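PDB 4L7T: NanU sialic acid binding protein from Bacteroides fragilis, which binds sialic acid with high affinity at the outer membrane and, as a SusD-family protein, probably passes it to a partner transporter, NanO. Local coordinates for residues P20-S23 / I24-N28; Y100-I103 / N104-L108; L322-R325 / Y326-N330. One frame throughout, in Å; residues are numbered along the deposited sequence.

Contact 1: P20-S23 / I24-N28; sequences PTSS and IADSN
Asp26 folds back over the residues just before it and takes hold of the backbone at Ser23. Its CB lies 3.4 Å from Ser23 O. CG stands anti to the carbonyl carbon of Asp26, with chi1 at -72°, and this turns the carboxylate toward Ser23. OD2 accepts the amide hydrogen of Ser23, with Ser23 N and Asp26 OD2 3.0 Å apart. The N-H is essentially straight onto the oxygen, at 179°, but it arrives from above the carboxylate plane. OD1 faces another way: it lies 3.6 Å from Ser23 CB and accepts a hydrogen from water 1, with 2.6 Å between Asp26 OD1 and the water oxygen. The same water donates to Thr21 O and bridges it to the carboxylate. Each carboxylate oxygen thus has a donor: Ser23 N on OD2, the water on OD1.

Ser23 to Asp26 form a type I beta turn in the loop before helix 33-48. The classical bond of the turn, Asp26 N to Ser23 O, is weak at 3.4 Å. Two side-chain bonds supplement it. One is the aspartate grip on Ser23 N. The other is an ST turn: Ser23 OG accepts from Ala25 N at 2.9 Å. Ile24 points away from the segment 20-23 and packs on Gln105 and Leu108 of helix 99-115. Ser22 OG hydrogen-bonds to Tyr29 OH.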
# COMPACT_ATOMS: atom_id res chain seq x y z
N PRO A 20 -13.04 -22.24 -33.29
CA PRO A 20 -13.78 -22.60 -32.03
C PRO A 20 -12.95 -22.68 -30.74
O PRO A 20 -13.52 -22.84 -29.65
CB PRO A 20 -14.34 -24.02 -32.31
CG PRO A 20 -14.00 -24.33 -33.73
CD PRO A 20 -12.85 -23.43 -34.16
N THR A 21 -11.62 -22.60 -30.85
CA THR A 21 -10.78 -22.77 -29.66
C THR A 21 -9.56 -21.82 -29.66
O THR A 21 -8.39 -22.24 -29.53
CB THR A 21 -10.41 -24.24 -29.45
OG1 THR A 21 -9.65 -24.70 -30.57
CG2 THR A 21 -11.70 -25.13 -29.33
N SER A 22 -9.87 -20.54 -29.82
CA SER A 22 -8.89 -19.46 -29.72
C SER A 22 -8.39 -19.32 -28.27
O SER A 22 -9.19 -19.27 -27.36
CB SER A 22 -9.56 -18.17 -30.23
OG SER A 22 -8.71 -17.05 -30.19
N SER A 23 -7.07 -19.32 -28.06
CA SER A 23 -6.47 -19.14 -26.73
C SER A 23 -5.44 -18.01 -26.77
O SER A 23 -4.90 -17.66 -27.84
CB SER A 23 -5.74 -20.40 -26.27
OG SER A 23 -4.63 -20.04 -25.43
N ILE A 24 -5.13 -17.47 -25.59
CA ILE A 24 -4.17 -16.38 -25.57
C ILE A 24 -2.70 -16.85 -25.73
O ILE A 24 -1.81 -16.00 -25.95
CB ILE A 24 -4.32 -15.50 -24.31
CG1 ILE A 24 -4.00 -16.30 -23.06
CG2 ILE A 24 -5.69 -14.75 -24.33
CD1 ILE A 24 -4.10 -15.40 -21.77
N ALA A 25 -2.43 -18.14 -25.65
CA ALA A 25 -1.09 -18.67 -25.81
C ALA A 25 -0.77 -19.07 -27.30
O ALA A 25 0.40 -19.48 -27.64
CB ALA A 25 -0.85 -19.83 -24.87
N ASP A 26 -1.77 -18.87 -28.14
CA ASP A 26 -1.68 -19.22 -29.59
C ASP A 26 -0.57 -18.32 -30.18
O ASP A 26 -0.56 -17.10 -29.89
CB ASP A 26 -3.01 -18.98 -30.35
CG ASP A 26 -4.15 -20.01 -29.99
OD1 ASP A 26 -3.89 -21.07 -29.34
OD2 ASP A 26 -5.29 -19.73 -30.41
N SER A 27 0.24 -18.90 -31.06
CA SER A 27 1.44 -18.18 -31.59
C SER A 27 1.18 -16.88 -32.30
O SER A 27 2.04 -16.01 -32.25
CB SER A 27 2.34 -19.10 -32.39
OG SER A 27 2.73 -20.16 -31.52
N ASN A 28 0.01 -16.74 -32.94
CA ASN A 28 -0.32 -15.53 -33.72
C ASN A 28 -0.45 -14.31 -32.86
O ASN A 28 -0.53 -13.18 -33.37
CB ASN A 28 -1.58 -15.76 -34.60
CG ASN A 28 -2.79 -16.34 -33.81
OD1 ASN A 28 -2.75 -17.46 -33.26
ND2 ASN A 28 -3.83 -15.56 -33.75
O HOH W 1 -5.71 -22.77 -28.64

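Contact 2: Y100-I103 / N104-L108; sequences YKVI and NQINL
Tyr100 to Leu108 run as one unbroken alpha helix, and each bond between 100-103 and 104-108 joins a carbonyl to the amide four residues on. Asn104 N meets Tyr100 O at 2.9 Å. Ile106 N reaches Val102 O at 3.0 Å. Asn107 N bonds to Ile103 O at 2.9 Å. Between them, the bond from Gln105 N to Lys101 O is weak, at 3.5 Å. Water 2 also uses Lys101 O, donating to it, and accepts from Asn104 ND2 and Gln105 NE2. It thus ties two side-chain amides to one carbonyl.

Gln105 CG lies beside its backbone N (chi1 -57°), 3.4 Å from Lys101 O. The bend at chi2 comes after it and places the amide. Ile103 and Asn107, one turn apart, run alongside each other. Ile103 CG2, anti to its own N, comes within 3.6 Å of Asn107 ND2. The amide of Asn107 is held from outside the helix turn: OD1 takes a bond from Arg135 and ND2 gives one to Tyr152 O. Val102 CG1 and Ile106 CD1 touch at 4.1 Å, with the two side chains crossing at a slant.

This apolar pair faces helix 121-146, where Val102 packs on Leu138 and Ile106 on Met134. Gln105 lies against helix 33-48, at Phe39, Leu43 and Leu46. Asn104 ND2 also donates to Thr156 O, and Tyr100 OH bonds to Ile150 O, so the loop after helix 121-146 is joined to this helix as well.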
# COMPACT_ATOMS: atom_id res chain seq x y z
N TYR A 100 -3.34 -15.30 -7.75
CA TYR A 100 -2.85 -16.42 -8.59
C TYR A 100 -3.23 -16.26 -10.05
O TYR A 100 -2.50 -16.75 -10.91
CB TYR A 100 -3.24 -17.79 -7.99
CG TYR A 100 -2.35 -18.22 -6.88
CD1 TYR A 100 -1.02 -18.60 -7.07
CD2 TYR A 100 -2.81 -18.18 -5.52
CE1 TYR A 100 -0.23 -18.97 -6.02
CE2 TYR A 100 -2.02 -18.52 -4.48
CZ TYR A 100 -0.74 -18.93 -4.69
OH TYR A 100 0.12 -19.35 -3.69
N LYS A 101 -4.34 -15.60 -10.30
CA LYS A 101 -4.79 -15.33 -11.65
C LYS A 101 -3.73 -14.43 -12.34
O LYS A 101 -3.44 -14.63 -13.54
CB LYS A 101 -6.13 -14.63 -11.64
CG LYS A 101 -6.60 -14.10 -13.01
CD LYS A 101 -8.06 -13.69 -12.97
CE LYS A 101 -8.37 -12.39 -13.73
NZ LYS A 101 -9.04 -12.61 -15.08
N VAL A 102 -3.20 -13.46 -11.56
CA VAL A 102 -2.19 -12.51 -12.10
C VAL A 102 -0.90 -13.20 -12.33
O VAL A 102 -0.30 -13.05 -13.43
CB VAL A 102 -1.98 -11.30 -11.17
CG1 VAL A 102 -1.08 -10.27 -11.88
CG2 VAL A 102 -3.35 -10.67 -10.87
N ILE A 103 -0.45 -14.01 -11.34
CA ILE A 103 0.75 -14.78 -11.40
C ILE A 103 0.71 -15.73 -12.63
O ILE A 103 1.68 -15.83 -13.36
CB ILE A 103 0.97 -15.58 -10.10
CG1 ILE A 103 1.45 -14.63 -8.94
CG2 ILE A 103 1.99 -16.74 -10.23
CD1 ILE A 103 1.18 -15.30 -7.55
N ASN A 104 -0.42 -16.41 -12.83
CA ASN A 104 -0.47 -17.32 -14.02
C ASN A 104 -0.14 -16.62 -15.34
O ASN A 104 0.61 -17.17 -16.14
CB ASN A 104 -1.86 -17.96 -14.10
CG ASN A 104 -1.92 -19.14 -15.10
OD1 ASN A 104 -1.06 -20.00 -15.12
ND2 ASN A 104 -2.97 -19.18 -15.84
N GLN A 105 -0.68 -15.44 -15.51
CA GLN A 105 -0.45 -14.67 -16.74
C GLN A 105 0.96 -14.10 -16.85
O GLN A 105 1.55 -14.01 -17.94
CB GLN A 105 -1.40 -13.53 -16.85
CG GLN A 105 -2.89 -13.97 -16.79
CD GLN A 105 -3.35 -14.58 -18.05
OE1 GLN A 105 -3.19 -13.98 -19.12
NE2 GLN A 105 -4.00 -15.78 -17.94
N ILE A 106 1.52 -13.70 -15.72
CA ILE A 106 2.95 -13.36 -15.74
C ILE A 106 3.79 -14.53 -16.14
O ILE A 106 4.78 -14.37 -16.85
CB ILE A 106 3.42 -12.90 -14.33
CG1 ILE A 106 2.65 -11.67 -13.99
CG2 ILE A 106 4.90 -12.54 -14.27
CD1 ILE A 106 2.85 -11.24 -12.43
N ASN A 107 3.40 -15.72 -15.70
CA ASN A 107 4.20 -16.87 -15.99
C ASN A 107 4.23 -17.12 -17.54
O ASN A 107 5.21 -17.60 -18.02
CB ASN A 107 3.64 -18.10 -15.25
CG ASN A 107 3.93 -18.03 -13.76
OD1 ASN A 107 4.81 -17.26 -13.34
ND2 ASN A 107 3.19 -18.80 -12.96
N LEU A 108 3.12 -16.83 -18.19
CA LEU A 108 2.90 -16.90 -19.68
C LEU A 108 3.83 -15.87 -20.34
O LEU A 108 4.63 -16.22 -21.24
CB LEU A 108 1.46 -16.60 -20.11
CG LEU A 108 1.27 -16.72 -21.66
CD1 LEU A 108 1.64 -18.10 -22.19
CD2 LEU A 108 -0.14 -16.32 -22.12
O HOH W 2 -4.70 -16.62 -15.29

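Contact 3: L322-R325 / Y326-N330; sequences LQIR and YDLYN
Gln323 and Tyr326 make the close side of this bend. With Gln323 CG anti to the backbone N (chi1 175°), CG reaches the edge of the tyrosine ring. There Gln323 CG lies 3.6 Å from Tyr326 CE1, and Gln323 CD lies in the ring plane. The amide plane stands 70° from the ring, so the two flat groups do not stack. The bend at chi2 turns the amide back toward Ile324 O, and Gln323 NE2 gives a hydrogen to Ile324 O at 2.9 Å, on a lone pair of that carbonyl. Phe70 N, on OE1, and Pro361 O, on NE2, complete the hold on this buried amide. Val68 O holds the tyrosine hydroxyl. Also buried are Ile324 and Leu328, which cross at about a right angle, with Ile324 CG2 and Leu328 CD2 4.0 Å apart.

Here the chain leaves the short, weakly bonded strand 323-324, which pairs antiparallel with strand 65-67, and leads into helix 328-331. One backbone bond spans the change of direction: Leu328 N to Arg325 O, 3.0 Å, with the N-H coming from above the carbonyl plane.

The looser side is that of Arg325 and Asp327, both partly exposed. They approach through Arg325 CB and Asp327 OD1 at 3.7 Å, but their charged ends do not pair. Arg325 NH1 forms a salt bridge with Asp67 OD1, and Asp67 OD2 takes the N-H of Tyr326. Asp327 OD1 bonds to Tyr445 OH.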
# COMPACT_ATOMS: atom_id res chain seq x y z
N LEU A 322 -15.38 1.51 7.05
CA LEU A 322 -14.19 1.57 7.92
C LEU A 322 -14.12 2.99 8.43
O LEU A 322 -13.89 3.95 7.64
CB LEU A 322 -12.91 1.28 7.08
CG LEU A 322 -12.62 -0.19 6.75
CD1 LEU A 322 -11.52 -0.46 5.63
CD2 LEU A 322 -12.22 -1.00 7.96
N GLN A 323 -14.28 3.16 9.74
CA GLN A 323 -14.29 4.49 10.37
C GLN A 323 -12.95 4.73 11.08
O GLN A 323 -12.62 4.03 12.05
CB GLN A 323 -15.49 4.56 11.37
CG GLN A 323 -15.51 5.87 12.19
CD GLN A 323 -15.60 7.13 11.34
OE1 GLN A 323 -16.56 7.32 10.55
NE2 GLN A 323 -14.56 7.99 11.46
N ILE A 324 -12.20 5.75 10.63
CA ILE A 324 -11.00 6.16 11.32
C ILE A 324 -11.33 6.48 12.78
O ILE A 324 -12.35 7.16 13.06
CB ILE A 324 -10.49 7.46 10.66
CG1 ILE A 324 -10.16 7.22 9.17
CG2 ILE A 324 -9.28 8.05 11.46
CD1 ILE A 324 -10.18 8.53 8.36
N ARG A 325 -10.49 6.01 13.70
CA ARG A 325 -10.73 6.27 15.14
C ARG A 325 -10.89 7.80 15.35
O ARG A 325 -10.07 8.63 14.90
CB ARG A 325 -9.61 5.75 16.03
CG ARG A 325 -9.44 4.27 16.14
CD ARG A 325 -10.52 3.60 17.00
NE ARG A 325 -10.19 2.17 17.20
CZ ARG A 325 -10.99 1.29 17.81
NH1 ARG A 325 -12.16 1.68 18.31
NH2 ARG A 325 -10.62 0.01 17.94
N TYR A 326 -11.98 8.19 16.02
CA TYR A 326 -12.26 9.63 16.17
C TYR A 326 -11.11 10.44 16.79
O TYR A 326 -10.87 11.57 16.38
CB TYR A 326 -13.48 9.85 17.07
CG TYR A 326 -14.80 9.18 16.65
CD1 TYR A 326 -14.99 8.66 15.40
CD2 TYR A 326 -15.85 9.11 17.55
CE1 TYR A 326 -16.18 8.02 15.02
CE2 TYR A 326 -17.07 8.52 17.18
CZ TYR A 326 -17.21 7.98 15.89
OH TYR A 326 -18.40 7.35 15.50
N ASP A 327 -10.44 9.85 17.79
CA ASP A 327 -9.36 10.56 18.46
C ASP A 327 -8.06 10.60 17.67
O ASP A 327 -7.14 11.30 18.10
CB ASP A 327 -9.11 10.01 19.83
CG ASP A 327 -8.60 8.60 19.85
OD1 ASP A 327 -8.53 7.90 18.80
OD2 ASP A 327 -8.24 8.17 20.96
N LEU A 328 -7.94 9.80 16.61
CA LEU A 328 -6.69 9.79 15.82
C LEU A 328 -6.44 11.12 15.14
O LEU A 328 -5.29 11.54 14.96
CB LEU A 328 -6.69 8.61 14.84
CG LEU A 328 -5.42 8.46 14.00
CD1 LEU A 328 -4.19 8.20 14.91
CD2 LEU A 328 -5.70 7.27 13.06
N TYR A 329 -7.50 11.86 14.87
CA TYR A 329 -7.45 13.09 14.17
C TYR A 329 -6.59 14.13 14.91
O TYR A 329 -5.84 14.88 14.23
CB TYR A 329 -8.85 13.70 14.01
CG TYR A 329 -8.85 15.02 13.23
CD1 TYR A 329 -8.58 15.03 11.84
CD2 TYR A 329 -9.12 16.24 13.88
CE1 TYR A 329 -8.61 16.26 11.10
CE2 TYR A 329 -9.14 17.46 13.14
CZ TYR A 329 -8.91 17.46 11.76
OH TYR A 329 -8.94 18.64 11.04
N ASN A 330 -6.68 14.14 16.25
CA ASN A 330 -5.88 15.06 17.08
C ASN A 330 -4.65 14.44 17.73
O ASN A 330 -3.82 15.15 18.29
CB ASN A 330 -6.77 15.75 18.11
CG ASN A 330 -7.61 16.83 17.47
OD1 ASN A 330 -8.83 16.87 17.66
ND2 ASN A 330 -6.99 17.68 16.67

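The contacts come in order along the chain. Contacts 1 and 2 are neighbours, with centres about 17 Å apart, and they touch. Beside the packing of Ile24, Ala25 CB reaches Leu108 CD1 at 4.0 Å. Both lie in the N-terminal, SusD-like part of the chain, and together they lay the N-terminal loop against helix 99-115. Contact 3 lies across the molecule, in the later, SusD-family part. Its centre is about 52 Å from that of contact 1 and about 38 Å from that of contact 2. There the chain passes from strand 323-324, paired with strand 65-67, to helix 328-331, so an early strand is joined to the later part of the protein.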